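Local coordinates for protein neuraminidase (Influenza A virus, PDB 4GDI) that resembles influenza sialidases, which remove terminal sialic acid from glycoconjugates, but has a diverged putative active site, so its own activity is uncertain, at residues 9-15 and 203-207; 36-40 and 87-93; 155-160 and 227-231. One frame throughout, in Å; residues are numbered along the deposited sequence.

Interaction 1: residues 9-15 and 203-207; sequences WRAKSQM and YTINN
Ile205 drives its CD1 methyl into the bend of the 9-15 backbone. CD1 lies 3.4 Å from Met15 N and 3.6 Å from Lys12 O. CG1 stands anti to the backbone N (chi1 -165°), and this turns the methyl into the bend. Met15 closes over the same side chain with its CB. The Met15 chain runs out extended and then bends at the sulfur. Its terminal CE comes obliquely to the Tyr203 ring, 3.6 Å from CE2, and the two side chains cross at about a right angle. The hydroxyl of Tyr203 is held by Glu274. At the other end of the contact, Thr204 CG2 meets the six-membered part of the Trp9 indole, 3.9 Å from CH2. Ala11 CB rests 3.7 Å from Thr204 O, an oxygen that accepts a bond from Gln325 NE2.

Residues 203-205 end an outermost strand of one four-stranded antiparallel sheet, a blade of the neuraminidase beta-propeller. The N-terminal segment 9-15 has no regular structure and runs along the end of that strand before reaching strand 20-25.

Past Ile205 the packing gives way to exposed polar groups. Asn206 ND2 makes a weak bond to Ser13 O, 3.3 Å long and bent to 136°. ND2 is also 3.3 Å from Gln14 OE1, with the two amide planes 52° apart. Asn206 is poorly ordered, which agrees with so light a grip. Lys12 turns away from the strand, and its NZ bonds to the carbonyls of Asp329 and Ser332.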
loop_
_atom_site.group_PDB
_atom_site.type_symbol
_atom_site.label_atom_id
_atom_site.label_comp_id
_atom_site.label_asym_id
_atom_site.label_seq_id
_atom_site.Cartn_x
_atom_site.Cartn_y
_atom_site.Cartn_z
ATOM N N TRP A 9 -13.517 -22.973 6.935
ATOM C CA TRP A 9 -14.247 -22.941 5.693
ATOM C C TRP A 9 -14.612 -24.343 5.256
ATOM O O TRP A 9 -13.896 -25.298 5.542
ATOM C CB TRP A 9 -13.386 -22.282 4.618
ATOM C CG TRP A 9 -14.016 -22.264 3.288
ATOM C CD1 TRP A 9 -14.907 -21.357 2.830
ATOM C CD2 TRP A 9 -13.787 -23.187 2.215
ATOM N NE1 TRP A 9 -15.262 -21.652 1.539
ATOM C CE2 TRP A 9 -14.586 -22.771 1.133
ATOM C CE3 TRP A 9 -12.983 -24.321 2.064
ATOM C CZ2 TRP A 9 -14.615 -23.453 -0.094
ATOM C CZ3 TRP A 9 -13.003 -24.995 0.851
ATOM C CH2 TRP A 9 -13.816 -24.556 -0.217
ATOM N N ARG A 10 -15.733 -24.461 4.562
ATOM C CA ARG A 10 -16.006 -25.650 3.774
ATOM C C ARG A 10 -16.820 -25.227 2.571
ATOM O O ARG A 10 -17.497 -24.201 2.608
ATOM C CB ARG A 10 -16.748 -26.708 4.592
ATOM C CG ARG A 10 -18.177 -26.353 4.919
ATOM C CD ARG A 10 -18.609 -27.013 6.218
ATOM N NE ARG A 10 -17.832 -26.504 7.351
ATOM C CZ ARG A 10 -18.327 -25.830 8.389
ATOM N NH1 ARG A 10 -19.629 -25.574 8.488
ATOM N NH2 ARG A 10 -17.506 -25.417 9.347
ATOM N N ALA A 11 -16.755 -26.018 1.509
ATOM C CA ALA A 11 -17.476 -25.718 0.283
ATOM C C ALA A 11 -18.977 -25.622 0.539
ATOM O O ALA A 11 -19.493 -26.241 1.454
ATOM C CB ALA A 11 -17.204 -26.784 -0.745
ATOM N N LYS A 12 -19.673 -24.855 -0.285
ATOM C CA LYS A 12 -21.121 -24.805 -0.202
ATOM C C LYS A 12 -21.621 -26.176 -0.627
ATOM O O LYS A 12 -20.873 -26.941 -1.226
ATOM C CB LYS A 12 -21.685 -23.689 -1.081
ATOM C CG LYS A 12 -20.950 -22.375 -0.874
ATOM C CD LYS A 12 -21.847 -21.161 -1.003
ATOM C CE LYS A 12 -21.090 -19.905 -0.562
ATOM N NZ LYS A 12 -21.987 -18.866 -0.030
ATOM N N SER A 13 -22.882 -26.473 -0.331
ATOM C CA SER A 13 -23.374 -27.851 -0.331
ATOM C C SER A 13 -23.451 -28.498 -1.709
ATOM O O SER A 13 -23.415 -29.713 -1.830
ATOM C CB SER A 13 -24.745 -27.927 0.363
ATOM O OG SER A 13 -25.708 -27.129 -0.310
ATOM N N GLN A 14 -23.570 -27.698 -2.755
ATOM C CA GLN A 14 -23.579 -28.254 -4.096
ATOM C C GLN A 14 -22.795 -27.335 -5.016
ATOM O O GLN A 14 -22.735 -26.137 -4.792
ATOM C CB GLN A 14 -25.013 -28.397 -4.612
ATOM C CG GLN A 14 -25.893 -29.333 -3.783
ATOM C CD GLN A 14 -25.425 -30.785 -3.835
ATOM O OE1 GLN A 14 -24.792 -31.212 -4.804
ATOM N NE2 GLN A 14 -25.730 -31.546 -2.784
ATOM N N MET A 15 -22.196 -27.910 -6.046
ATOM C CA MET A 15 -21.497 -27.124 -7.046
ATOM C C MET A 15 -22.498 -26.416 -7.934
ATOM O O MET A 15 -23.533 -26.979 -8.266
ATOM C CB MET A 15 -20.624 -28.023 -7.905
ATOM C CG MET A 15 -19.808 -27.227 -8.938
ATOM S SD MET A 15 -18.546 -28.205 -9.783
ATOM C CE MET A 15 -17.381 -28.423 -8.423
ATOM N N TYR A 203 -10.037 -29.723 -6.347
ATOM C CA TYR A 203 -11.106 -28.902 -5.795
ATOM C C TYR A 203 -11.870 -29.792 -4.830
ATOM O O TYR A 203 -11.631 -31.001 -4.782
ATOM C CB TYR A 203 -12.023 -28.336 -6.884
ATOM C CG TYR A 203 -12.742 -29.390 -7.673
ATOM C CD1 TYR A 203 -12.155 -29.959 -8.803
ATOM C CD2 TYR A 203 -14.008 -29.826 -7.297
ATOM C CE1 TYR A 203 -12.812 -30.933 -9.540
ATOM C CE2 TYR A 203 -14.679 -30.797 -8.030
ATOM C CZ TYR A 203 -14.067 -31.347 -9.146
ATOM O OH TYR A 203 -14.716 -32.311 -9.863
ATOM N N THR A 204 -12.754 -29.196 -4.035
ATOM C CA THR A 204 -13.561 -29.972 -3.107
ATOM C C THR A 204 -15.056 -29.668 -3.247
ATOM O O THR A 204 -15.459 -28.536 -3.518
ATOM C CB THR A 204 -13.137 -29.734 -1.657
ATOM O OG1 THR A 204 -13.927 -30.569 -0.798
ATOM C CG2 THR A 204 -13.327 -28.283 -1.274
ATOM N N ILE A 205 -15.867 -30.705 -3.079
ATOM C CA ILE A 205 -17.322 -30.567 -3.120
ATOM C C ILE A 205 -17.961 -31.744 -2.393
ATOM O O ILE A 205 -17.456 -32.867 -2.483
ATOM C CB ILE A 205 -17.850 -30.518 -4.568
ATOM C CG1 ILE A 205 -19.297 -30.006 -4.600
ATOM C CG2 ILE A 205 -17.769 -31.891 -5.222
ATOM C CD1 ILE A 205 -19.468 -28.589 -4.064
ATOM N N ASN A 206 -19.090 -31.485 -1.725
ATOM C CA ASN A 206 -19.667 -32.368 -0.689
ATOM C C ASN A 206 -18.691 -33.358 -0.046
ATOM O O ASN A 206 -18.789 -34.563 -0.257
ATOM C CB ASN A 206 -20.945 -33.109 -1.155
ATOM C CG ASN A 206 -21.126 -33.128 -2.661
ATOM O OD1 ASN A 206 -20.308 -33.692 -3.389
ATOM N ND2 ASN A 206 -22.239 -32.549 -3.134
ATOM N N ASN A 207 -17.758 -32.828 0.743
ATOM C CA ASN A 207 -16.802 -33.640 1.510
ATOM C C ASN A 207 -15.888 -34.608 0.713
ATOM O O ASN A 207 -15.236 -35.478 1.295
ATOM C CB ASN A 207 -17.544 -34.396 2.613
ATOM C CG ASN A 207 -18.143 -33.457 3.657
ATOM O OD1 ASN A 207 -17.479 -33.076 4.624
ATOM N ND2 ASN A 207 -19.402 -33.074 3.456
#

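Interaction 2: residues 36-40 and 87-93; sequences GDLIL and ASTLSTS
The backbones of Ile39 and Ser88 are joined by one good bond, Ile39 N to Ser88 O, 2.8 Å long and nearly straight at 164°. Two CA-H...O contacts flank it: Leu38 CA to Ser88 O and Thr89 CA to Asp37 O, each 3.4 Å. Ile39 CG1 lies beside its own backbone N (chi1 -55°), and the extended chain carries CD1 over the 89-93 turn. There CD1 meets Ser93 CB at 3.7 Å and Leu90 CD2 at 4.2 Å. Leu38 CD1 touches both Ala87 CB and Thr89 CG2. The turn is braced from within. Thr89 OG1 accepts from Ser91 N in an ST turn. Thr92 OG1 takes the N-H of Thr89 at 2.9 Å from Thr89 N and donates to Ala87 O at 2.6 Å. The contact joins the start of strand 39-42 to the loop between strands 78-83 and 94-98. It sits at the tetramer interface: Leu90 packs on Pro35 of a second subunit, and Ala87 on Leu90 of a third. Asp37 O is buried without a conventional hydrogen-bond partner in the model. The contact therefore relies on one strong backbone bond and on apolar packing against a turn that holds its own shape.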
loop_
_atom_site.group_PDB
_atom_site.type_symbol
_atom_site.label_atom_id
_atom_site.label_comp_id
_atom_site.label_asym_id
_atom_site.label_seq_id
_atom_site.Cartn_x
_atom_site.Cartn_y
_atom_site.Cartn_z
ATOM N N GLY A 36 9.959 -2.265 -15.944
ATOM C CA GLY A 36 11.033 -2.673 -15.051
ATOM C C GLY A 36 10.520 -3.002 -13.660
ATOM O O GLY A 36 9.430 -2.578 -13.282
ATOM N N ASP A 37 11.302 -3.765 -12.902
ATOM C CA ASP A 37 10.967 -4.085 -11.512
ATOM C C ASP A 37 9.750 -4.994 -11.411
ATOM O O ASP A 37 9.055 -5.027 -10.391
ATOM C CB ASP A 37 10.752 -2.806 -10.696
ATOM C CG ASP A 37 12.058 -2.079 -10.406
ATOM O OD1 ASP A 37 13.073 -2.763 -10.152
ATOM O OD2 ASP A 37 12.074 -0.829 -10.439
ATOM N N LEU A 38 9.502 -5.743 -12.476
ATOM C CA LEU A 38 8.488 -6.781 -12.449
ATOM C C LEU A 38 9.169 -8.050 -11.979
ATOM O O LEU A 38 10.277 -8.367 -12.412
ATOM C CB LEU A 38 7.919 -6.981 -13.844
ATOM C CG LEU A 38 6.425 -7.209 -14.028
ATOM C CD1 LEU A 38 5.632 -6.026 -13.520
ATOM C CD2 LEU A 38 6.145 -7.448 -15.500
ATOM N N ILE A 39 8.522 -8.768 -11.071
ATOM C CA ILE A 39 9.020 -10.065 -10.641
ATOM C C ILE A 39 8.494 -11.138 -11.588
ATOM O O ILE A 39 7.285 -11.345 -11.699
ATOM C CB ILE A 39 8.585 -10.372 -9.208
ATOM C CG1 ILE A 39 9.031 -9.231 -8.286
ATOM C CG2 ILE A 39 9.149 -11.724 -8.767
ATOM C CD1 ILE A 39 8.642 -9.420 -6.837
ATOM N N LEU A 40 9.414 -11.808 -12.273
ATOM C CA LEU A 40 9.070 -12.847 -13.234
ATOM C C LEU A 40 8.754 -14.152 -12.522
ATOM O O LEU A 40 9.506 -14.592 -11.644
ATOM C CB LEU A 40 10.231 -13.058 -14.205
ATOM C CG LEU A 40 10.578 -11.802 -15.020
ATOM C CD1 LEU A 40 11.731 -12.091 -15.936
ATOM C CD2 LEU A 40 9.366 -11.332 -15.807
ATOM N N ALA A 87 -0.157 -6.374 -10.779
ATOM C CA ALA A 87 1.077 -6.913 -11.329
ATOM C C ALA A 87 2.059 -7.212 -10.197
ATOM O O ALA A 87 2.065 -6.542 -9.159
ATOM C CB ALA A 87 1.693 -5.921 -12.302
ATOM N N SER A 88 2.889 -8.224 -10.407
ATOM C CA SER A 88 3.891 -8.626 -9.430
ATOM C C SER A 88 5.144 -7.738 -9.516
ATOM O O SER A 88 5.965 -7.856 -10.426
ATOM C CB SER A 88 4.238 -10.103 -9.616
ATOM O OG SER A 88 3.142 -10.951 -9.250
ATOM N N THR A 89 5.257 -6.828 -8.562
ATOM C CA THR A 89 6.401 -5.938 -8.470
ATOM C C THR A 89 6.918 -5.953 -7.043
ATOM O O THR A 89 6.291 -6.524 -6.157
ATOM C CB THR A 89 6.002 -4.494 -8.764
ATOM O OG1 THR A 89 5.255 -3.992 -7.643
ATOM C CG2 THR A 89 5.167 -4.408 -10.036
ATOM N N LEU A 90 8.038 -5.277 -6.821
ATOM C CA LEU A 90 8.656 -5.209 -5.505
ATOM C C LEU A 90 7.759 -4.563 -4.458
ATOM O O LEU A 90 7.908 -4.819 -3.264
ATOM C CB LEU A 90 9.960 -4.420 -5.592
ATOM C CG LEU A 90 11.086 -5.102 -6.359
ATOM C CD1 LEU A 90 12.290 -4.172 -6.400
ATOM C CD2 LEU A 90 11.438 -6.449 -5.714
ATOM N N SER A 91 6.835 -3.721 -4.901
ATOM C CA SER A 91 5.932 -3.030 -3.987
ATOM C C SER A 91 4.669 -3.838 -3.691
ATOM O O SER A 91 4.039 -3.650 -2.656
ATOM C CB SER A 91 5.513 -1.675 -4.577
ATOM O OG SER A 91 6.632 -0.948 -5.045
ATOM N N THR A 92 4.279 -4.718 -4.608
ATOM C CA THR A 92 2.995 -5.393 -4.495
ATOM C C THR A 92 3.105 -6.861 -4.082
ATOM O O THR A 92 2.104 -7.486 -3.761
ATOM C CB THR A 92 2.259 -5.365 -5.842
ATOM O OG1 THR A 92 3.047 -6.066 -6.812
ATOM C CG2 THR A 92 2.036 -3.942 -6.302
ATOM N N SER A 93 4.311 -7.420 -4.138
ATOM C CA SER A 93 4.499 -8.855 -3.942
ATOM C C SER A 93 5.209 -9.122 -2.636
ATOM O O SER A 93 6.115 -8.387 -2.260
ATOM C CB SER A 93 5.329 -9.464 -5.087
ATOM O OG SER A 93 4.665 -9.334 -6.331
#

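Interaction 3: residues 155-160 and 227-231; sequences IEGSCF and FTKEL
Two neighbouring blades of the beta-propeller meet here through their turns: a type I' hairpin turn at 155-158 and a type I turn at 228-231, which carries Lys229. Lys229 bends at chi3 (93°) and passes obliquely over Ile155, with CD 3.8 Å from Ile155 CG2. Its NZ forms a salt bridge to Glu156 OE1, 2.9 Å long, meeting that oxygen nearly along its C-O axis. A water sits beside the hairpin turn. It accepts from Lys229 NZ at 2.9 Å, donates to Glu156 O at 2.8 Å, and bonds to Ser158 OG. That hydroxyl also bonds to Glu178, a calcium ligand in another structure of this protein; no calcium is bound there in this chain.

Further in, Phe160 packs against the 227-231 segment of the next blade. Phe227 turns its edge toward the Phe160 face in an offset edge-to-face pair, centroids 5.9 Å apart and planes at 62°. Leu231 CD2 touches the Phe160 edge, 3.7 Å from CE2. Lys229 O reaches the same edge, also 3.7 Å from CE2. The disulfide Cys154-Cys159 ties the two strands of the hairpin together.

The contact thus has an apolar base and a charged rim. The ammonium of Lys229 is gripped by a carboxylate and a water, and the water in turn links it to the backbone of the hairpin turn.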
loop_
_atom_site.group_PDB
_atom_site.type_symbol
_atom_site.label_atom_id
_atom_site.label_comp_id
_atom_site.label_asym_id
_atom_site.label_seq_id
_atom_site.Cartn_x
_atom_site.Cartn_y
_atom_site.Cartn_z
ATOM N N ILE A 155 -10.975 -28.566 4.263
ATOM C CA ILE A 155 -12.348 -28.892 4.609
ATOM C C ILE A 155 -12.483 -28.901 6.132
ATOM O O ILE A 155 -11.872 -29.731 6.799
ATOM C CB ILE A 155 -12.751 -30.299 4.127
ATOM C CG1 ILE A 155 -12.499 -30.467 2.641
ATOM C CG2 ILE A 155 -14.232 -30.563 4.401
ATOM C CD1 ILE A 155 -12.778 -31.867 2.177
ATOM N N GLU A 156 -13.259 -27.970 6.676
ATOM C CA GLU A 156 -13.517 -27.939 8.118
ATOM C C GLU A 156 -12.236 -28.006 8.941
ATOM O O GLU A 156 -12.193 -28.680 9.941
ATOM C CB GLU A 156 -14.429 -29.112 8.522
ATOM C CG GLU A 156 -15.858 -28.990 8.012
ATOM C CD GLU A 156 -16.516 -30.339 7.714
ATOM O OE1 GLU A 156 -15.898 -31.392 7.982
ATOM O OE2 GLU A 156 -17.656 -30.341 7.197
ATOM N N GLY A 157 -11.190 -27.316 8.513
ATOM C CA GLY A 157 -9.970 -27.259 9.292
ATOM C C GLY A 157 -8.922 -28.313 8.967
ATOM O O GLY A 157 -7.782 -28.190 9.405
ATOM N N SER A 158 -9.299 -29.362 8.241
ATOM C CA SER A 158 -8.314 -30.320 7.731
ATOM C C SER A 158 -7.910 -29.952 6.297
ATOM O O SER A 158 -8.773 -29.800 5.431
ATOM C CB SER A 158 -8.888 -31.744 7.732
ATOM O OG SER A 158 -9.173 -32.207 9.038
ATOM N N CYS A 159 -6.613 -29.833 6.041
ATOM C CA CYS A 159 -6.121 -29.499 4.701
ATOM C C CYS A 159 -5.365 -30.677 4.067
ATOM O O CYS A 159 -4.538 -31.323 4.710
ATOM C CB CYS A 159 -5.223 -28.261 4.771
ATOM S SG CYS A 159 -6.086 -26.766 5.394
ATOM N N PHE A 160 -5.643 -30.946 2.796
ATOM C CA PHE A 160 -5.070 -32.105 2.122
ATOM C C PHE A 160 -4.205 -31.669 0.944
ATOM O O PHE A 160 -4.545 -30.724 0.236
ATOM C CB PHE A 160 -6.190 -33.012 1.627
ATOM C CG PHE A 160 -7.117 -33.461 2.717
ATOM C CD1 PHE A 160 -8.148 -32.643 3.147
ATOM C CD2 PHE A 160 -6.964 -34.712 3.302
ATOM C CE1 PHE A 160 -9.017 -33.058 4.164
ATOM C CE2 PHE A 160 -7.827 -35.131 4.325
ATOM C CZ PHE A 160 -8.847 -34.295 4.752
ATOM N N PHE A 227 -10.910 -38.680 -3.540
ATOM C CA PHE A 227 -10.690 -39.169 -2.192
ATOM C C PHE A 227 -11.529 -38.441 -1.155
ATOM O O PHE A 227 -12.083 -37.384 -1.431
ATOM C CB PHE A 227 -9.192 -39.180 -1.845
ATOM C CG PHE A 227 -8.560 -37.822 -1.651
ATOM C CD1 PHE A 227 -8.502 -37.242 -0.393
ATOM C CD2 PHE A 227 -7.932 -37.168 -2.708
ATOM C CE1 PHE A 227 -7.879 -36.021 -0.197
ATOM C CE2 PHE A 227 -7.299 -35.949 -2.516
ATOM C CZ PHE A 227 -7.269 -35.374 -1.258
ATOM N N THR A 228 -11.669 -39.066 0.010
ATOM C CA THR A 228 -12.486 -38.541 1.093
ATOM C C THR A 228 -11.626 -37.918 2.189
ATOM O O THR A 228 -10.387 -38.055 2.201
ATOM C CB THR A 228 -13.335 -39.641 1.747
ATOM O OG1 THR A 228 -12.489 -40.521 2.506
ATOM C CG2 THR A 228 -14.113 -40.462 0.699
ATOM N N LYS A 229 -12.291 -37.244 3.118
ATOM C CA LYS A 229 -11.647 -36.726 4.315
ATOM C C LYS A 229 -10.956 -37.826 5.111
ATOM O O LYS A 229 -10.077 -37.545 5.903
ATOM C CB LYS A 229 -12.679 -36.054 5.224
ATOM C CG LYS A 229 -12.881 -34.584 4.973
ATOM C CD LYS A 229 -13.724 -33.969 6.087
ATOM C CE LYS A 229 -12.852 -33.385 7.194
ATOM N NZ LYS A 229 -13.629 -33.123 8.433
ATOM N N GLU A 230 -11.374 -39.075 4.926
ATOM C CA GLU A 230 -10.784 -40.199 5.656
ATOM C C GLU A 230 -9.654 -40.890 4.876
ATOM O O GLU A 230 -9.125 -41.914 5.309
ATOM C CB GLU A 230 -11.873 -41.215 5.993
ATOM C CG GLU A 230 -13.008 -40.622 6.834
ATOM C CD GLU A 230 -12.522 -39.955 8.133
ATOM O OE1 GLU A 230 -11.474 -40.370 8.712
ATOM O OE2 GLU A 230 -13.196 -38.995 8.565
ATOM N N LEU A 231 -9.300 -40.318 3.727
ATOM C CA LEU A 231 -8.204 -40.802 2.877
ATOM C C LEU A 231 -8.519 -42.095 2.153
ATOM O O LEU A 231 -7.622 -42.746 1.631
ATOM C CB LEU A 231 -6.890 -40.938 3.645
ATOM C CG LEU A 231 -6.450 -39.627 4.310
ATOM C CD1 LEU A 231 -5.043 -39.737 4.894
ATOM C CD2 LEU A 231 -6.524 -38.468 3.336
HETATM O O HOH W 1 -11.901 -31.429 9.945
#

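Interactions 1 and 3 are neighbours, with centres 11 Å apart. They touch directly: Trp9 O is 3.0 Å from Glu156 N, a probable hydrogen bond, and Thr204 OG1 packs 3.4 Å from Ile155 CD1. Arg10 adds a long, weak ion pair to Glu156. Along the chain their segments alternate. Through these touches the N-terminal segment meets two blades. Interaction 2 stands apart, with its centre 34 Å from interaction 1 and 35 Å from interaction 3; it alone of the three meets other subunits. Interactions 1 and 2 lie away from the annotated sites. Interaction 3 borders a calcium site known from another structure of this protein, the Ser158 side chain being about 3 Å from that of Gln180.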